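PDB 3VPB: alpha-aminoadipate/glutamate carrier protein LysW from Sulfolobus tokodaii, which carries covalently attached substrates for lysine and arginine biosynthesis, so that bound alpha-aminoadipate is converted to lysine and bound glutamate to ornithine. Local coordinates for residues Ile24-Glu34 with Leu42-Val50. Residues are numbered along the deposited sequence; the frame is centred on the assembly and turned at random.
With ZN (zinc ion), chain B.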
ATOM      1  N   ILE E  24       7.374  13.907 -20.485  1.00 30.51           N
ATOM      2  CA  ILE E  24       8.367  13.403 -19.549  1.00 31.64           C
ATOM      3  C   ILE E  24       9.761  13.541 -20.139  1.00 32.07           C
ATOM      4  O   ILE E  24       9.965  13.244 -21.328  1.00 32.50           O
ATOM      5  CB  ILE E  24       8.104  11.908 -19.242  1.00 31.70           C
ATOM      6  CG1 ILE E  24       6.744  11.715 -18.564  1.00 32.15           C
ATOM      7  CG2 ILE E  24       9.228  11.306 -18.401  1.00 32.28           C
ATOM      8  CD1 ILE E  24       6.503  12.569 -17.343  1.00 32.22           C
ATOM      9  N   VAL E  25      10.714  13.997 -19.322  1.00 32.54           N
ATOM     10  CA  VAL E  25      12.132  14.045 -19.721  1.00 33.12           C
ATOM     11  C   VAL E  25      13.013  13.425 -18.630  1.00 33.34           C
ATOM     12  O   VAL E  25      12.781  13.633 -17.431  1.00 32.56           O
ATOM     13  CB  VAL E  25      12.628  15.491 -20.086  1.00 33.27           C
ATOM     14  CG1 VAL E  25      11.734  16.124 -21.147  1.00 34.32           C
ATOM     15  CG2 VAL E  25      12.706  16.404 -18.874  1.00 33.54           C
ATOM     16  N   GLU E  26      14.019  12.664 -19.054  1.00 34.04           N
ATOM     17  CA  GLU E  26      14.931  12.022 -18.128  1.00 34.66           C
ATOM     18  C   GLU E  26      16.174  12.863 -17.954  1.00 34.11           C
ATOM     19  O   GLU E  26      16.712  13.394 -18.927  1.00 34.46           O
ATOM     20  CB  GLU E  26      15.338  10.645 -18.646  1.00 35.89           C
ATOM     21  CG  GLU E  26      14.235   9.619 -18.570  1.00 38.66           C
ATOM     22  CD  GLU E  26      14.653   8.385 -17.795  1.00 44.26           C
ATOM     23  OE1 GLU E  26      13.789   7.503 -17.590  1.00 44.80           O
ATOM     24  OE2 GLU E  26      15.844   8.309 -17.386  1.00 46.24           O
ATOM     25  N   HIS E  27      16.626  13.015 -16.716  1.00 32.86           N
ATOM     26  CA  HIS E  27      17.857  13.734 -16.492  1.00 32.38           C
ATOM     27  C   HIS E  27      18.947  12.810 -15.979  1.00 32.07           C
ATOM     28  O   HIS E  27      18.657  11.766 -15.392  1.00 31.41           O
ATOM     29  CB  HIS E  27      17.655  14.931 -15.560  1.00 31.91           C
ATOM     30  CG  HIS E  27      18.740  15.949 -15.676  1.00 33.01           C
ATOM     31  ND1 HIS E  27      19.383  16.486 -14.582  1.00 33.50           N
ATOM     32  CD2 HIS E  27      19.342  16.484 -16.768  1.00 34.14           C
ATOM     33  CE1 HIS E  27      20.303  17.343 -14.994  1.00 33.25           C
ATOM     34  NE2 HIS E  27      20.305  17.352 -16.315  1.00 33.93           N
ATOM     35  N   GLU E  28      20.194  13.227 -16.196  1.00 31.87           N
ATOM     36  CA  GLU E  28      21.380  12.390 -15.942  1.00 32.23           C
ATOM     37  C   GLU E  28      21.605  12.085 -14.456  1.00 31.14           C
ATOM     38  O   GLU E  28      22.379  11.198 -14.113  1.00 30.97           O
ATOM     39  CB  GLU E  28      22.631  13.045 -16.543  1.00 32.59           C
ATOM     40  CG  GLU E  28      22.670  14.563 -16.334  1.00 36.35           C
ATOM     41  CD  GLU E  28      24.048  15.183 -16.487  1.00 40.72           C
ATOM     42  OE1 GLU E  28      24.346  16.118 -15.710  1.00 42.15           O
ATOM     43  OE2 GLU E  28      24.820  14.752 -17.379  1.00 43.04           O
ATOM     44  N   CYS E  29      20.923  12.827 -13.593  1.00 30.22           N
ATOM     45  CA  CYS E  29      20.967  12.597 -12.147  1.00 29.39           C
ATOM     46  C   CYS E  29      20.187  11.351 -11.696  1.00 29.10           C
ATOM     47  O   CYS E  29      20.326  10.908 -10.554  1.00 28.55           O
ATOM     48  CB  CYS E  29      20.422  13.821 -11.414  1.00 29.20           C
ATOM     49  SG  CYS E  29      18.694  14.197 -11.779  1.00 28.72           S
ATOM     50  N   GLY E  30      19.348  10.820 -12.582  1.00 28.60           N
ATOM     51  CA  GLY E  30      18.483   9.681 -12.270  1.00 29.06           C
ATOM     52  C   GLY E  30      17.015  10.056 -12.093  1.00 29.37           C
ATOM     53  O   GLY E  30      16.165   9.186 -11.895  1.00 29.75           O
ATOM     54  N   ALA E  31      16.713  11.351 -12.157  1.00 28.67           N
ATOM     55  CA  ALA E  31      15.341  11.817 -11.973  1.00 28.91           C
ATOM     56  C   ALA E  31      14.553  11.738 -13.275  1.00 28.73           C
ATOM     57  O   ALA E  31      15.091  11.960 -14.370  1.00 28.21           O
ATOM     58  CB  ALA E  31      15.311  13.237 -11.419  1.00 28.63           C
ATOM     59  N   GLN E  32      13.282  11.383 -13.134  1.00 28.61           N
ATOM     60  CA  GLN E  32      12.310  11.491 -14.206  1.00 29.11           C
ATOM     61  C   GLN E  32      11.531  12.762 -13.924  1.00 28.34           C
ATOM     62  O   GLN E  32      11.119  12.990 -12.783  1.00 28.65           O
ATOM     63  CB  GLN E  32      11.380  10.287 -14.198  1.00 29.67           C
ATOM     64  CG  GLN E  32      11.898   9.085 -15.002  1.00 34.11           C
ATOM     65  CD  GLN E  32      11.373   9.073 -16.423  1.00 39.70           C
ATOM     66  OE1 GLN E  32      10.510   8.261 -16.780  1.00 42.01           O
ATOM     67  NE2 GLN E  32      11.869   9.996 -17.244  1.00 41.58           N
ATOM     68  N   LEU E  33      11.357  13.589 -14.957  1.00 27.01           N
ATOM     69  CA  LEU E  33      10.824  14.939 -14.799  1.00 26.67           C
ATOM     70  C   LEU E  33       9.651  15.144 -15.743  1.00 26.66           C
ATOM     71  O   LEU E  33       9.580  14.508 -16.791  1.00 27.43           O
ATOM     72  CB  LEU E  33      11.918  15.993 -15.080  1.00 26.32           C
ATOM     73  CG  LEU E  33      13.220  15.858 -14.266  1.00 26.68           C
ATOM     74  CD1 LEU E  33      14.347  16.789 -14.786  1.00 27.06           C
ATOM     75  CD2 LEU E  33      12.970  16.087 -12.789  1.00 23.94           C
ATOM     76  N   GLU E  34       8.732  16.024 -15.361  1.00 26.29           N
ATOM     77  CA  GLU E  34       7.608  16.388 -16.209  1.00 26.39           C
ATOM     78  C   GLU E  34       7.712  17.863 -16.548  1.00 25.56           C
ATOM     79  O   GLU E  34       7.981  18.681 -15.670  1.00 25.31           O
ATOM     80  CB  GLU E  34       6.309  16.141 -15.458  1.00 26.91           C
ATOM     81  CG  GLU E  34       5.070  16.099 -16.331  1.00 30.74           C
ATOM     82  CD  GLU E  34       4.002  15.191 -15.730  1.00 37.13           C
ATOM     83  OE1 GLU E  34       3.124  14.726 -16.489  1.00 40.21           O
ATOM     84  OE2 GLU E  34       4.047  14.940 -14.493  1.00 41.05           O
ATOM     85  N   LEU E  42       8.141  27.615 -19.107  1.00 26.30           N
ATOM     86  CA  LEU E  42       8.141  26.181 -19.017  1.00 24.61           C
ATOM     87  C   LEU E  42       9.009  25.903 -17.801  1.00 24.22           C
ATOM     88  O   LEU E  42       9.957  26.636 -17.535  1.00 22.73           O
ATOM     89  CB  LEU E  42       8.755  25.563 -20.252  1.00 24.21           C
ATOM     90  CG  LEU E  42       7.881  24.817 -21.254  1.00 26.60           C
ATOM     91  CD1 LEU E  42       6.444  25.378 -21.419  1.00 24.77           C
ATOM     92  CD2 LEU E  42       8.619  24.709 -22.590  1.00 27.73           C
ATOM     93  N   ALA E  43       8.652  24.885 -17.033  1.00 23.44           N
ATOM     94  CA  ALA E  43       9.456  24.514 -15.886  1.00 24.18           C
ATOM     95  C   ALA E  43       9.420  22.996 -15.751  1.00 24.43           C
ATOM     96  O   ALA E  43       8.665  22.315 -16.455  1.00 24.71           O
ATOM     97  CB  ALA E  43       8.920  25.192 -14.626  1.00 24.09           C
ATOM     98  N   LEU E  44      10.252  22.465 -14.863  1.00 24.72           N
ATOM     99  CA  LEU E  44      10.329  21.023 -14.677  1.00 24.66           C
ATOM    100  C   LEU E  44      10.012  20.662 -13.239  1.00 25.17           C
ATOM    101  O   LEU E  44      10.519  21.298 -12.317  1.00 26.15           O
ATOM    102  CB  LEU E  44      11.728  20.553 -15.023  1.00 24.59           C
ATOM    103  CG  LEU E  44      12.194  20.668 -16.474  1.00 24.24           C
ATOM    104  CD1 LEU E  44      13.676  20.405 -16.589  1.00 24.07           C
ATOM    105  CD2 LEU E  44      11.419  19.704 -17.358  1.00 23.85           C
ATOM    106  N   ARG E  45       9.181  19.648 -13.030  1.00 25.83           N
ATOM    107  CA  ARG E  45       9.082  19.066 -11.687  1.00 26.62           C
ATOM    108  C   ARG E  45       9.198  17.541 -11.729  1.00 26.28           C
ATOM    109  O   ARG E  45       9.144  16.943 -12.801  1.00 25.28           O
ATOM    110  CB  ARG E  45       7.809  19.522 -10.970  1.00 26.99           C
ATOM    111  CG  ARG E  45       6.545  19.200 -11.710  1.00 28.61           C
ATOM    112  CD  ARG E  45       5.337  19.385 -10.817  1.00 34.27           C
ATOM    113  NE  ARG E  45       4.134  19.336 -11.635  1.00 35.63           N
ATOM    114  CZ  ARG E  45       3.351  20.385 -11.882  1.00 38.47           C
ATOM    115  NH1 ARG E  45       3.610  21.575 -11.341  1.00 38.46           N
ATOM    116  NH2 ARG E  45       2.289  20.237 -12.660  1.00 38.48           N
ATOM    117  N   LEU E  46       9.364  16.919 -10.561  1.00 27.07           N
ATOM    118  CA  LEU E  46       9.454  15.466 -10.445  1.00 27.24           C
ATOM    119  C   LEU E  46       8.229  14.796 -11.051  1.00 27.27           C
ATOM    120  O   LEU E  46       7.088  15.164 -10.724  1.00 27.37           O
ATOM    121  CB  LEU E  46       9.589  15.062  -8.973  1.00 27.34           C
ATOM    122  CG  LEU E  46      10.290  13.738  -8.633  1.00 29.41           C
ATOM    123  CD1 LEU E  46      11.746  13.761  -9.079  1.00 29.49           C
ATOM    124  CD2 LEU E  46      10.185  13.448  -7.150  1.00 29.24           C
ATOM    125  N   ALA E  47       8.457  13.832 -11.942  1.00 26.85           N
ATOM    126  CA  ALA E  47       7.350  13.107 -12.582  1.00 26.94           C
ATOM    127  C   ALA E  47       6.693  12.193 -11.553  1.00 27.67           C
ATOM    128  O   ALA E  47       7.329  11.808 -10.570  1.00 25.85           O
ATOM    129  CB  ALA E  47       7.849  12.282 -13.727  1.00 26.94           C
ATOM    130  N   GLU E  48       5.434  11.827 -11.794  1.00 27.92           N
ATOM    131  CA  GLU E  48       4.764  10.840 -10.944  1.00 29.60           C
ATOM    132  C   GLU E  48       5.354   9.450 -11.129  1.00 29.93           C
ATOM    133  O   GLU E  48       5.856   9.118 -12.209  1.00 30.26           O
ATOM    134  CB  GLU E  48       3.281  10.772 -11.294  1.00 29.69           C
ATOM    135  CG  GLU E  48       2.478  11.940 -10.857  1.00 32.58           C
ATOM    136  CD  GLU E  48       0.990  11.617 -10.868  1.00 37.43           C
ATOM    137  OE1 GLU E  48       0.276  12.120  -9.972  1.00 39.94           O
ATOM    138  OE2 GLU E  48       0.543  10.856 -11.769  1.00 38.09           O
ATOM    139  N   GLN E  49       5.281   8.626 -10.085  1.00 30.64           N
ATOM    140  CA  GLN E  49       5.668   7.225 -10.208  1.00 31.06           C
ATOM    141  C   GLN E  49       4.532   6.432 -10.844  1.00 29.81           C
ATOM    142  O   GLN E  49       3.360   6.785 -10.685  1.00 29.64           O
ATOM    143  CB  GLN E  49       6.021   6.625  -8.841  1.00 31.55           C
ATOM    144  CG  GLN E  49       7.243   7.255  -8.202  1.00 35.38           C
ATOM    145  CD  GLN E  49       8.215   6.222  -7.692  1.00 40.41           C
ATOM    146  OE1 GLN E  49       7.962   5.546  -6.688  1.00 42.37           O
ATOM    147  NE2 GLN E  49       9.342   6.084  -8.386  1.00 42.54           N
ATOM    148  N   VAL E  50       4.884   5.349 -11.533  1.00 29.27           N
ATOM    149  CA  VAL E  50       3.909   4.492 -12.204  1.00 28.15           C
ATOM    150  C   VAL E  50       2.874   3.959 -11.200  1.00 27.40           C
ATOM    151  O   VAL E  50       3.240   3.433 -10.152  1.00 27.50           O
ATOM    152  CB  VAL E  50       4.614   3.355 -12.997  1.00 29.23           C
ATOM    153  CG1 VAL E  50       3.622   2.317 -13.494  1.00 28.78           C
ATOM    154  CG2 VAL E  50       5.381   3.939 -14.186  1.00 28.12           C
TER
HETATM  155 ZN    ZN B 100      18.848  16.396 -12.522  1.00 28.46          ZN
HETATM  156  O   HOH W   1       3.462  17.075 -12.936  1.00 58.98           O
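Glu34 and Arg45 form an antiparallel hydrogen-bonded pair: Glu34 N gives a nearly straight bond to Arg45 O (2.8 Å), and Arg45 N returns one to Glu34 O (3.1 Å). Two residues further along, Ala47 N bonds to Gln32 O at 2.9 Å, the donor standing 35° out of the carbonyl plane as the chain leaves strand 41-46. The side chains of Glu34 and Arg45 share a face and are joined through a water, which donates to Glu34 OE2 and accepts from Arg45 NE in the plane of the guanidinium. Arg45 NH2 also makes a salt bridge with Glu111 of a neighbouring chain.

Apolar contacts gather mainly on the face of Val25, Leu33 and Leu44. Leu44 crosses Leu33 at about a right angle, CD1 to CD1 (4.1 Å), while its CD2 meets Val25 CG2 at 3.9 Å. Past the strand end, Ala47 CB lies 3.9 Å from Ile24 CD1. Leu46, its CG anti to the backbone N (chi1 -154°), brings CD1 to 4.3 Å from Ala31 CB.

Between strands 24-26 and 32-38, the turn from His27 to Gly30 presents His27 ND1 and Cys29 SG to zinc, completed by Cys6 and Cys9: the three-stranded antiparallel sheet and three-cysteine, one-histidine site of a zinc ribbon.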